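PDB 4PQG: glycosyltransferase Gtf1 from Streptococcus pneumoniae, which belongs to the GT-B glycosyltransferases, carries an additional extended antiparallel beta-sheet domain, and is modelled with UDP and NAG. Local coordinates for residues V92-S101 against V112-C123; A246-Y254 against W266-F274. All blocks are in the same frame, centred on the assembly; numbering follows the deposited sequence.

Contact 1 (V92-S101 against V112-C123); sequences VLAYFGGEES and VFFFDQDKFVTC
Phe113 O accepts the Ser101 N-H at 2.8 Å, tilted 34° from the carbonyl plane, and also meets Glu100 CA in a C-H...O contact. This bond ties strand 100-106, the edge of the ten-stranded antiparallel sheet in the extended beta-sheet domain, to its hairpin partner 109-114. Next to it Glu100 and Phe114 form a non-hydrogen-bonded antiparallel pair, and Phe115 N reaches Glu99 O in a weak bond of 3.3 Å. Ser101 CB stands over one face of the Phe115 ring, 3.6 Å from its centroid, in a CH-pi contact. On the Gly97-Glu99 loop three successive carbonyls turn to the Phe114 ring; Glu99 O approaches its edge, 3.2 Å from Phe114 CD1. Lys119 NZ sits over the centre of one face of this ring and donates to Gly97 O at 3.1 Å, from above the carbonyl plane; a bend in the last torsion of the lysine (chi4 80°) turns the ammonium to the loop. Glu100 crosses Val112 at about a right angle, CG to CG1 3.5 Å, while its carboxylate pairs with Arg103. Leu93, from helix 89-93, meets Val112 tip to tip. Val121 CG2 makes an off-centre CH-pi contact with the Phe96 ring, 3.7 Å from Phe96 CD2; that ring lies nearly parallel to Tyr138. From the same helix as Leu93, Val92 CG1 touches Cys123 SG at 3.9 Å.

Contact 2 (A246-Y254 against W266-F274); sequences AVVVHAEHY and WNNYYDYQF. With NAG (2-acetamido-2-deoxy-beta-D-glucopyranose), chain D.
Tyr270 OH is clamped between Val248 and His250: it donates to Val248 O at 2.8 Å, in the carbonyl plane on a lone pair, and accepts from His250 N at 2.8 Å. The buried hydroxyl thus ties down the chain where it leaves strand 244-248, in the N-terminal of the two Rossmann-like domains of the GT-B fold. Packing is tight here: Val249 CG1 lies over one face of the Tyr270 ring, and Val249 CG2 meets the Phe274 ring at its edge, 4.0 Å from CZ. Val247 crosses Gln273 at about a right angle. His250 ND1 shares a 2.8 Å hydrogen bond with NAG O6, while NE2 is held by Asp227. Toward the partly exposed Glu252 and Asn267 the contact turns polar. With its CG anti to the backbone N (chi1 -177°), Asn267 extends ND2 to Glu252 O, 2.9 Å and almost straight, while its OD1 takes Tyr269 N in an Asx turn. Asn267 N binds O of the buried His253, beside the single bridge between Tyr254 and buried Trp266. Strand 244-248 runs between parallel strands 223-226 and 282-285; helix 288-301 holds the His253 ring through Gln290 and Gln297, and Phe237 of helix 233-240 packs on Val247 and Gln273.

How the contacts relate
Contact 1 is peripheral, its centre about 38 Å from that of the chain, and partly buried: Val92, Phe96, Val112, Phe114, Val121 and Cys123 lie inside, the Gly97-Glu99 loop and Phe115 are exposed. Contact 2 is buried, about 16 Å from the chain's centre and on its opposite side; nearest atoms of the two are about 32 Å apart. They share no strand or helix and follow one another in sequence. Contact 1 joins neighbouring strands of an antiparallel sheet and the preceding helix 89-93 and its loop. Contact 2 belongs to a beta-alpha-beta unit of a parallel sheet; backbone meets its Tyr270 hydroxyl, side chains its His250 and His253 rings, and NAG also His250.

Contact 1 (V92-S101 against V112-C123)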
loop_
_atom_site.group_PDB
_atom_site.type_symbol
_atom_site.label_atom_id
_atom_site.label_comp_id
_atom_site.label_asym_id
_atom_site.label_seq_id
_atom_site.Cartn_x
_atom_site.Cartn_y
_atom_site.Cartn_z
ATOM N N VAL A 92 -1.147 29.543 11.152
ATOM C CA VAL A 92 0.257 29.120 11.259
ATOM C C VAL A 92 1.154 30.235 11.764
ATOM O O VAL A 92 1.968 30.023 12.676
ATOM C CB VAL A 92 0.814 28.586 9.911
ATOM C CG1 VAL A 92 2.335 28.522 9.929
ATOM C CG2 VAL A 92 0.242 27.222 9.616
ATOM N N LEU A 93 0.997 31.428 11.198
ATOM C CA LEU A 93 1.853 32.556 11.563
ATOM C C LEU A 93 1.646 33.015 13.016
ATOM O O LEU A 93 2.519 33.681 13.590
ATOM C CB LEU A 93 1.675 33.719 10.580
ATOM C CG LEU A 93 2.012 33.460 9.101
ATOM C CD1 LEU A 93 1.674 34.666 8.219
ATOM C CD2 LEU A 93 3.464 33.010 8.891
ATOM N N ALA A 94 0.510 32.637 13.609
ATOM C CA ALA A 94 0.221 32.921 15.019
ATOM C C ALA A 94 1.160 32.162 15.969
ATOM O O ALA A 94 1.387 32.586 17.098
ATOM C CB ALA A 94 -1.236 32.593 15.344
ATOM N N TYR A 95 1.690 31.031 15.514
ATOM C CA TYR A 95 2.660 30.268 16.309
ATOM C C TYR A 95 4.033 30.958 16.337
ATOM O O TYR A 95 4.832 30.746 17.249
ATOM C CB TYR A 95 2.795 28.842 15.778
ATOM C CG TYR A 95 1.604 27.938 16.055
ATOM C CD1 TYR A 95 1.574 27.108 17.184
ATOM C CD2 TYR A 95 0.511 27.906 15.185
ATOM C CE1 TYR A 95 0.480 26.282 17.440
ATOM C CE2 TYR A 95 -0.588 27.092 15.433
ATOM C CZ TYR A 95 -0.598 26.273 16.559
ATOM O OH TYR A 95 -1.678 25.437 16.794
ATOM N N PHE A 96 4.300 31.783 15.331
ATOM C CA PHE A 96 5.580 32.472 15.233
ATOM C C PHE A 96 5.368 33.963 15.507
ATOM O O PHE A 96 4.242 34.451 15.482
ATOM C CB PHE A 96 6.229 32.185 13.868
ATOM C CG PHE A 96 6.220 30.713 13.496
ATOM C CD1 PHE A 96 7.112 29.810 14.093
ATOM C CD2 PHE A 96 5.298 30.212 12.571
ATOM C CE1 PHE A 96 7.098 28.457 13.757
ATOM C CE2 PHE A 96 5.281 28.856 12.242
ATOM C CZ PHE A 96 6.178 27.977 12.836
ATOM N N GLY A 97 6.438 34.682 15.817
ATOM C CA GLY A 97 6.318 36.121 16.083
ATOM C C GLY A 97 5.752 36.892 14.904
ATOM O O GLY A 97 5.850 36.445 13.765
ATOM N N GLY A 98 5.163 38.053 15.178
ATOM C CA GLY A 98 4.509 38.856 14.140
ATOM C C GLY A 98 5.454 39.676 13.283
ATOM O O GLY A 98 6.671 39.483 13.317
ATOM N N GLU A 99 4.874 40.584 12.501
ATOM C CA GLU A 99 5.610 41.580 11.702
ATOM C C GLU A 99 6.148 41.062 10.363
ATOM O O GLU A 99 7.351 41.115 10.087
ATOM C CB GLU A 99 6.709 42.268 12.530
ATOM C CG GLU A 99 6.207 43.006 13.768
ATOM C CD GLU A 99 5.608 44.370 13.451
ATOM O OE1 GLU A 99 6.158 45.385 13.935
ATOM O OE2 GLU A 99 4.592 44.432 12.721
ATOM N N GLU A 100 5.223 40.586 9.530
ATOM C CA GLU A 100 5.517 40.078 8.192
ATOM C C GLU A 100 5.841 41.217 7.231
ATOM O O GLU A 100 5.108 42.194 7.166
ATOM C CB GLU A 100 4.321 39.288 7.655
ATOM C CG GLU A 100 4.474 38.885 6.197
ATOM C CD GLU A 100 3.177 38.456 5.544
ATOM O OE1 GLU A 100 2.193 38.173 6.271
ATOM O OE2 GLU A 100 3.153 38.405 4.297
ATOM N N SER A 101 6.921 41.079 6.471
ATOM C CA SER A 101 7.283 42.094 5.486
ATOM C C SER A 101 6.753 41.777 4.089
ATOM O O SER A 101 6.180 42.647 3.423
ATOM C CB SER A 101 8.793 42.315 5.452
ATOM O OG SER A 101 9.463 41.162 4.999
ATOM N N VAL A 112 7.284 33.175 3.990
ATOM C CA VAL A 112 6.853 34.415 4.602
ATOM C C VAL A 112 8.053 35.050 5.294
ATOM O O VAL A 112 8.686 34.453 6.183
ATOM C CB VAL A 112 5.675 34.170 5.569
ATOM C CG1 VAL A 112 5.290 35.433 6.334
ATOM C CG2 VAL A 112 4.481 33.613 4.806
ATOM N N PHE A 113 8.381 36.259 4.845
ATOM C CA PHE A 113 9.531 36.991 5.344
ATOM C C PHE A 113 9.090 38.033 6.356
ATOM O O PHE A 113 7.933 38.457 6.375
ATOM C CB PHE A 113 10.304 37.642 4.192
ATOM C CG PHE A 113 10.982 36.658 3.273
ATOM C CD1 PHE A 113 12.254 36.170 3.565
ATOM C CD2 PHE A 113 10.356 36.225 2.106
ATOM C CE1 PHE A 113 12.885 35.269 2.717
ATOM C CE2 PHE A 113 10.987 35.326 1.251
ATOM C CZ PHE A 113 12.253 34.853 1.557
ATOM N N PHE A 114 10.030 38.420 7.206
ATOM C CA PHE A 114 9.774 39.355 8.277
ATOM C C PHE A 114 10.758 40.527 8.213
ATOM O O PHE A 114 11.780 40.467 7.508
ATOM C CB PHE A 114 9.824 38.632 9.628
ATOM C CG PHE A 114 8.713 37.628 9.813
ATOM C CD1 PHE A 114 7.542 37.977 10.477
ATOM C CD2 PHE A 114 8.827 36.330 9.310
ATOM C CE1 PHE A 114 6.508 37.062 10.638
ATOM C CE2 PHE A 114 7.796 35.412 9.474
ATOM C CZ PHE A 114 6.633 35.782 10.129
ATOM N N PHE A 115 10.421 41.602 8.925
ATOM C CA PHE A 115 11.301 42.770 9.029
ATOM C C PHE A 115 12.536 42.440 9.848
ATOM O O PHE A 115 13.630 42.916 9.538
ATOM C CB PHE A 115 10.552 43.958 9.612
ATOM C CG PHE A 115 9.480 44.478 8.711
ATOM C CD1 PHE A 115 9.813 45.211 7.571
ATOM C CD2 PHE A 115 8.142 44.217 8.980
ATOM C CE1 PHE A 115 8.824 45.686 6.725
ATOM C CE2 PHE A 115 7.146 44.692 8.139
ATOM C CZ PHE A 115 7.489 45.430 7.008
ATOM N N ASP A 116 12.349 41.631 10.891
ATOM C CA ASP A 116 13.454 40.892 11.477
ATOM C C ASP A 116 14.026 40.027 10.339
ATOM O O ASP A 116 13.507 38.950 10.024
ATOM C CB ASP A 116 12.969 40.038 12.658
ATOM C CG ASP A 116 14.115 39.376 13.431
ATOM O OD1 ASP A 116 15.185 39.103 12.832
ATOM O OD2 ASP A 116 13.938 39.121 14.646
ATOM N N GLN A 117 15.081 40.544 9.710
ATOM C CA GLN A 117 15.715 39.925 8.543
ATOM C C GLN A 117 16.256 38.526 8.846
ATOM O O GLN A 117 16.484 37.723 7.936
ATOM C CB GLN A 117 16.868 40.811 8.059
ATOM C CG GLN A 117 17.109 40.765 6.563
ATOM C CD GLN A 117 16.332 41.836 5.818
ATOM O OE1 GLN A 117 16.920 42.664 5.122
ATOM N NE2 GLN A 117 15.006 41.836 5.968
ATOM N N ASP A 118 16.457 38.248 10.131
ATOM C CA ASP A 118 17.019 36.979 10.564
ATOM C C ASP A 118 16.039 35.808 10.519
ATOM O O ASP A 118 16.469 34.661 10.494
ATOM C CB ASP A 118 17.618 37.118 11.965
ATOM C CG ASP A 118 18.831 38.032 11.995
ATOM O OD1 ASP A 118 19.582 38.073 10.991
ATOM O OD2 ASP A 118 19.039 38.695 13.035
ATOM N N LYS A 119 14.739 36.086 10.498
ATOM C CA LYS A 119 13.754 35.017 10.563
ATOM C C LYS A 119 12.788 34.950 9.373
ATOM O O LYS A 119 12.335 35.977 8.874
ATOM C CB LYS A 119 13.005 35.049 11.910
ATOM C CG LYS A 119 11.695 35.833 11.957
ATOM C CD LYS A 119 11.244 36.064 13.398
ATOM C CE LYS A 119 9.826 36.617 13.496
ATOM N NZ LYS A 119 8.755 35.585 13.352
ATOM N N PHE A 120 12.505 33.732 8.912
ATOM C CA PHE A 120 11.399 33.485 7.986
ATOM C C PHE A 120 10.687 32.152 8.256
ATOM O O PHE A 120 11.251 31.257 8.888
ATOM C CB PHE A 120 11.831 33.604 6.511
ATOM C CG PHE A 120 12.872 32.606 6.069
ATOM C CD1 PHE A 120 12.509 31.312 5.677
ATOM C CD2 PHE A 120 14.214 32.978 5.972
ATOM C CE1 PHE A 120 13.472 30.402 5.244
ATOM C CE2 PHE A 120 15.180 32.073 5.533
ATOM C CZ PHE A 120 14.807 30.780 5.171
ATOM N N VAL A 121 9.448 32.048 7.783
ATOM C CA VAL A 121 8.643 30.844 7.917
ATOM C C VAL A 121 8.333 30.340 6.515
ATOM O O VAL A 121 7.895 31.115 5.654
ATOM C CB VAL A 121 7.315 31.131 8.658
ATOM C CG1 VAL A 121 6.466 29.876 8.762
ATOM C CG2 VAL A 121 7.580 31.700 10.044
ATOM N N THR A 122 8.582 29.054 6.273
ATOM C CA THR A 122 8.160 28.430 5.023
ATOM C C THR A 122 6.948 27.547 5.294
ATOM O O THR A 122 7.008 26.619 6.117
ATOM C CB THR A 122 9.308 27.635 4.372
ATOM O OG1 THR A 122 10.474 28.465 4.298
ATOM C CG2 THR A 122 8.920 27.156 2.969
ATOM N N CYS A 123 5.839 27.866 4.630
ATOM C CA CYS A 123 4.629 27.069 4.712
ATOM C C CYS A 123 4.517 26.130 3.526
ATOM O O CYS A 123 4.761 26.520 2.369
ATOM C CB CYS A 123 3.380 27.950 4.774
ATOM S SG CYS A 123 3.275 29.035 6.220
#

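Contact 2 (A246-Y254 against W266-F274)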
loop_
_atom_site.group_PDB
_atom_site.type_symbol
_atom_site.label_atom_id
_atom_site.label_comp_id
_atom_site.label_asym_id
_atom_site.label_seq_id
_atom_site.Cartn_x
_atom_site.Cartn_y
_atom_site.Cartn_z
ATOM N N ALA A 246 -4.085 -13.211 13.898
ATOM C CA ALA A 246 -4.042 -13.716 12.528
ATOM C C ALA A 246 -2.903 -13.020 11.785
ATOM O O ALA A 246 -2.625 -11.839 12.036
ATOM C CB ALA A 246 -5.374 -13.473 11.828
ATOM N N VAL A 247 -2.224 -13.766 10.915
ATOM C CA VAL A 247 -1.155 -13.222 10.060
ATOM C C VAL A 247 -1.589 -13.388 8.606
ATOM O O VAL A 247 -1.893 -14.506 8.160
ATOM C CB VAL A 247 0.200 -13.924 10.295
ATOM C CG1 VAL A 247 1.220 -13.572 9.201
ATOM C CG2 VAL A 247 0.735 -13.599 11.685
ATOM N N VAL A 248 -1.650 -12.276 7.880
ATOM C CA VAL A 248 -1.971 -12.332 6.461
ATOM C C VAL A 248 -0.684 -12.467 5.658
ATOM O O VAL A 248 0.264 -11.695 5.865
ATOM C CB VAL A 248 -2.750 -11.093 6.004
ATOM C CG1 VAL A 248 -3.129 -11.195 4.535
ATOM C CG2 VAL A 248 -4.011 -10.944 6.831
ATOM N N VAL A 249 -0.667 -13.466 4.777
ATOM C CA VAL A 249 0.435 -13.705 3.853
ATOM C C VAL A 249 0.071 -13.016 2.535
ATOM O O VAL A 249 -0.941 -13.340 1.918
ATOM C CB VAL A 249 0.662 -15.219 3.628
ATOM C CG1 VAL A 249 1.834 -15.466 2.681
ATOM C CG2 VAL A 249 0.874 -15.930 4.962
ATOM N N HIS A 250 0.865 -12.033 2.124
ATOM C CA HIS A 250 0.498 -11.226 0.949
ATOM C C HIS A 250 1.118 -11.610 -0.373
ATOM O O HIS A 250 0.420 -11.692 -1.402
ATOM C CB HIS A 250 0.739 -9.756 1.235
ATOM C CG HIS A 250 -0.250 -9.171 2.198
ATOM N ND1 HIS A 250 -1.487 -8.816 1.830
ATOM C CD2 HIS A 250 -0.144 -8.895 3.553
ATOM C CE1 HIS A 250 -2.146 -8.329 2.893
ATOM N NE2 HIS A 250 -1.314 -8.365 3.946
ATOM N N ALA A 251 2.422 -11.833 -0.371
ATOM C CA ALA A 251 3.137 -12.177 -1.599
ATOM C C ALA A 251 3.552 -13.654 -1.527
ATOM O O ALA A 251 3.170 -14.365 -0.578
ATOM C CB ALA A 251 4.357 -11.272 -1.736
ATOM N N GLU A 252 4.317 -14.119 -2.518
ATOM C CA GLU A 252 4.988 -15.424 -2.442
ATOM C C GLU A 252 5.818 -15.465 -1.153
ATOM O O GLU A 252 6.417 -14.467 -0.788
ATOM C CB GLU A 252 5.883 -15.606 -3.670
ATOM C CG GLU A 252 6.577 -16.957 -3.786
ATOM C CD GLU A 252 5.594 -18.111 -3.858
ATOM O OE1 GLU A 252 5.342 -18.616 -4.970
ATOM O OE2 GLU A 252 5.046 -18.512 -2.805
ATOM N N HIS A 253 5.864 -16.605 -0.462
ATOM C CA HIS A 253 6.278 -16.602 0.949
ATOM C C HIS A 253 7.556 -17.347 1.224
ATOM O O HIS A 253 7.951 -17.498 2.390
ATOM C CB HIS A 253 5.154 -17.207 1.785
ATOM C CG HIS A 253 4.862 -18.621 1.392
ATOM N ND1 HIS A 253 3.961 -18.929 0.429
ATOM C CD2 HIS A 253 5.467 -19.810 1.770
ATOM C CE1 HIS A 253 3.970 -20.260 0.226
ATOM N NE2 HIS A 253 4.895 -20.799 1.049
ATOM N N TYR A 254 8.215 -17.823 0.174
ATOM C CA TYR A 254 9.486 -18.530 0.302
ATOM C C TYR A 254 10.269 -18.356 -1.006
ATOM O O TYR A 254 9.700 -17.954 -2.021
ATOM C CB TYR A 254 9.235 -20.014 0.599
ATOM C CG TYR A 254 8.895 -20.820 -0.636
ATOM C CD1 TYR A 254 9.823 -21.726 -1.176
ATOM C CD2 TYR A 254 7.672 -20.651 -1.295
ATOM C CE1 TYR A 254 9.529 -22.451 -2.319
ATOM C CE2 TYR A 254 7.380 -21.366 -2.453
ATOM C CZ TYR A 254 8.311 -22.262 -2.949
ATOM O OH TYR A 254 8.036 -22.987 -4.081
ATOM N N TRP A 266 12.341 -18.791 3.839
ATOM C CA TRP A 266 11.119 -17.993 3.818
ATOM C C TRP A 266 11.395 -16.631 3.237
ATOM O O TRP A 266 12.535 -16.181 3.265
ATOM C CB TRP A 266 10.610 -17.794 5.247
ATOM C CG TRP A 266 10.285 -19.061 6.017
ATOM C CD1 TRP A 266 10.805 -19.466 7.247
ATOM C CD2 TRP A 266 9.338 -20.127 5.636
ATOM N NE1 TRP A 266 10.271 -20.670 7.632
ATOM C CE2 TRP A 266 9.377 -21.116 6.716
ATOM C CE3 TRP A 266 8.498 -20.353 4.543
ATOM C CZ2 TRP A 266 8.604 -22.269 6.688
ATOM C CZ3 TRP A 266 7.702 -21.519 4.541
ATOM C CH2 TRP A 266 7.764 -22.449 5.583
ATOM N N ASN A 267 10.358 -15.974 2.711
ATOM C CA ASN A 267 10.351 -14.530 2.444
ATOM C C ASN A 267 10.665 -13.817 3.766
ATOM O O ASN A 267 10.079 -14.166 4.814
ATOM C CB ASN A 267 8.949 -14.140 1.950
ATOM C CG ASN A 267 8.803 -12.663 1.561
ATOM O OD1 ASN A 267 9.342 -11.762 2.195
ATOM N ND2 ASN A 267 7.993 -12.418 0.532
ATOM N N ASN A 268 11.569 -12.829 3.729
ATOM C CA ASN A 268 11.942 -12.107 4.955
ATOM C C ASN A 268 10.743 -11.533 5.725
ATOM O O ASN A 268 10.764 -11.487 6.939
ATOM C CB ASN A 268 12.939 -10.966 4.673
ATOM C CG ASN A 268 14.278 -11.452 4.139
ATOM O OD1 ASN A 268 14.638 -12.629 4.238
ATOM N ND2 ASN A 268 15.034 -10.526 3.582
ATOM N N TYR A 269 9.711 -11.084 5.019
ATOM C CA TYR A 269 8.538 -10.521 5.694
ATOM C C TYR A 269 7.698 -11.553 6.456
ATOM O O TYR A 269 6.713 -11.181 7.084
ATOM C CB TYR A 269 7.629 -9.769 4.721
ATOM C CG TYR A 269 8.291 -8.615 3.991
ATOM C CD1 TYR A 269 9.175 -7.752 4.647
ATOM C CD2 TYR A 269 8.007 -8.377 2.652
ATOM C CE1 TYR A 269 9.774 -6.695 3.970
ATOM C CE2 TYR A 269 8.589 -7.323 1.968
ATOM C CZ TYR A 269 9.469 -6.488 2.628
ATOM O OH TYR A 269 10.049 -5.454 1.933
ATOM N N TYR A 270 8.065 -12.835 6.375
ATOM C CA TYR A 270 7.281 -13.890 7.050
ATOM C C TYR A 270 8.101 -14.822 7.929
ATOM O O TYR A 270 7.537 -15.639 8.683
ATOM C CB TYR A 270 6.414 -14.667 6.033
ATOM C CG TYR A 270 5.339 -13.751 5.509
ATOM C CD1 TYR A 270 4.326 -13.324 6.357
ATOM C CD2 TYR A 270 5.377 -13.243 4.216
ATOM C CE1 TYR A 270 3.359 -12.436 5.929
ATOM C CE2 TYR A 270 4.403 -12.349 3.773
ATOM C CZ TYR A 270 3.411 -11.947 4.647
ATOM O OH TYR A 270 2.425 -11.055 4.283
ATOM N N ASP A 271 9.424 -14.692 7.838
ATOM C CA ASP A 271 10.322 -15.575 8.555
ATOM C C ASP A 271 10.008 -15.613 10.045
ATOM O O ASP A 271 9.992 -16.696 10.668
ATOM C CB ASP A 271 11.775 -15.150 8.349
ATOM C CG ASP A 271 12.731 -16.043 9.078
ATOM O OD1 ASP A 271 12.808 -17.239 8.709
ATOM O OD2 ASP A 271 13.385 -15.562 10.033
ATOM N N TYR A 272 9.781 -14.434 10.622
ATOM C CA TYR A 272 9.482 -14.358 12.050
ATOM C C TYR A 272 8.162 -15.066 12.372
ATOM O O TYR A 272 8.091 -15.893 13.291
ATOM C CB TYR A 272 9.436 -12.899 12.564
ATOM C CG TYR A 272 9.154 -12.887 14.054
ATOM C CD1 TYR A 272 10.181 -13.106 14.967
ATOM C CD2 TYR A 272 7.850 -12.734 14.544
ATOM C CE1 TYR A 272 9.938 -13.136 16.329
ATOM C CE2 TYR A 272 7.595 -12.760 15.909
ATOM C CZ TYR A 272 8.646 -12.969 16.788
ATOM O OH TYR A 272 8.431 -13.003 18.135
ATOM N N GLN A 273 7.118 -14.717 11.625
ATOM C CA GLN A 273 5.790 -15.262 11.872
ATOM C C GLN A 273 5.728 -16.787 11.696
ATOM O O GLN A 273 5.035 -17.472 12.459
ATOM C CB GLN A 273 4.728 -14.574 11.008
ATOM C CG GLN A 273 4.698 -13.057 11.116
ATOM C CD GLN A 273 5.567 -12.378 10.059
ATOM O OE1 GLN A 273 6.792 -12.546 10.024
ATOM N NE2 GLN A 273 4.930 -11.613 9.191
ATOM N N PHE A 274 6.477 -17.310 10.722
ATOM C CA PHE A 274 6.490 -18.742 10.404
ATOM C C PHE A 274 7.315 -19.515 11.441
ATOM O O PHE A 274 6.907 -20.598 11.893
ATOM C CB PHE A 274 7.027 -18.983 8.965
ATOM C CG PHE A 274 6.104 -18.493 7.866
ATOM C CD1 PHE A 274 4.803 -18.070 8.148
ATOM C CD2 PHE A 274 6.527 -18.495 6.542
ATOM C CE1 PHE A 274 3.957 -17.647 7.133
ATOM C CE2 PHE A 274 5.686 -18.087 5.513
ATOM C CZ PHE A 274 4.396 -17.651 5.806
HETATM C C1 NAG D . 1.026 -7.990 -2.825
HETATM C C2 NAG D . 1.318 -9.117 -3.807
HETATM C C3 NAG D . -0.009 -9.083 -4.577
HETATM C C4 NAG D . -1.227 -9.126 -3.640
HETATM C C5 NAG D . -1.085 -8.085 -2.495
HETATM C C6 NAG D . -2.282 -7.994 -1.554
HETATM C C7 NAG D . 3.228 -9.695 -5.205
HETATM C C8 NAG D . 4.265 -9.150 -6.146
HETATM N N2 NAG D . 2.391 -8.794 -4.716
HETATM O O1 NAG D . 2.003 -7.053 -2.474
HETATM O O3 NAG D . -0.076 -10.091 -5.571
HETATM O O4 NAG D . -2.375 -8.837 -4.401
HETATM O O5 NAG D . 0.130 -8.410 -1.818
HETATM O O6 NAG D . -2.328 -9.207 -0.837
HETATM O O7 NAG D . 3.197 -10.903 -4.921
#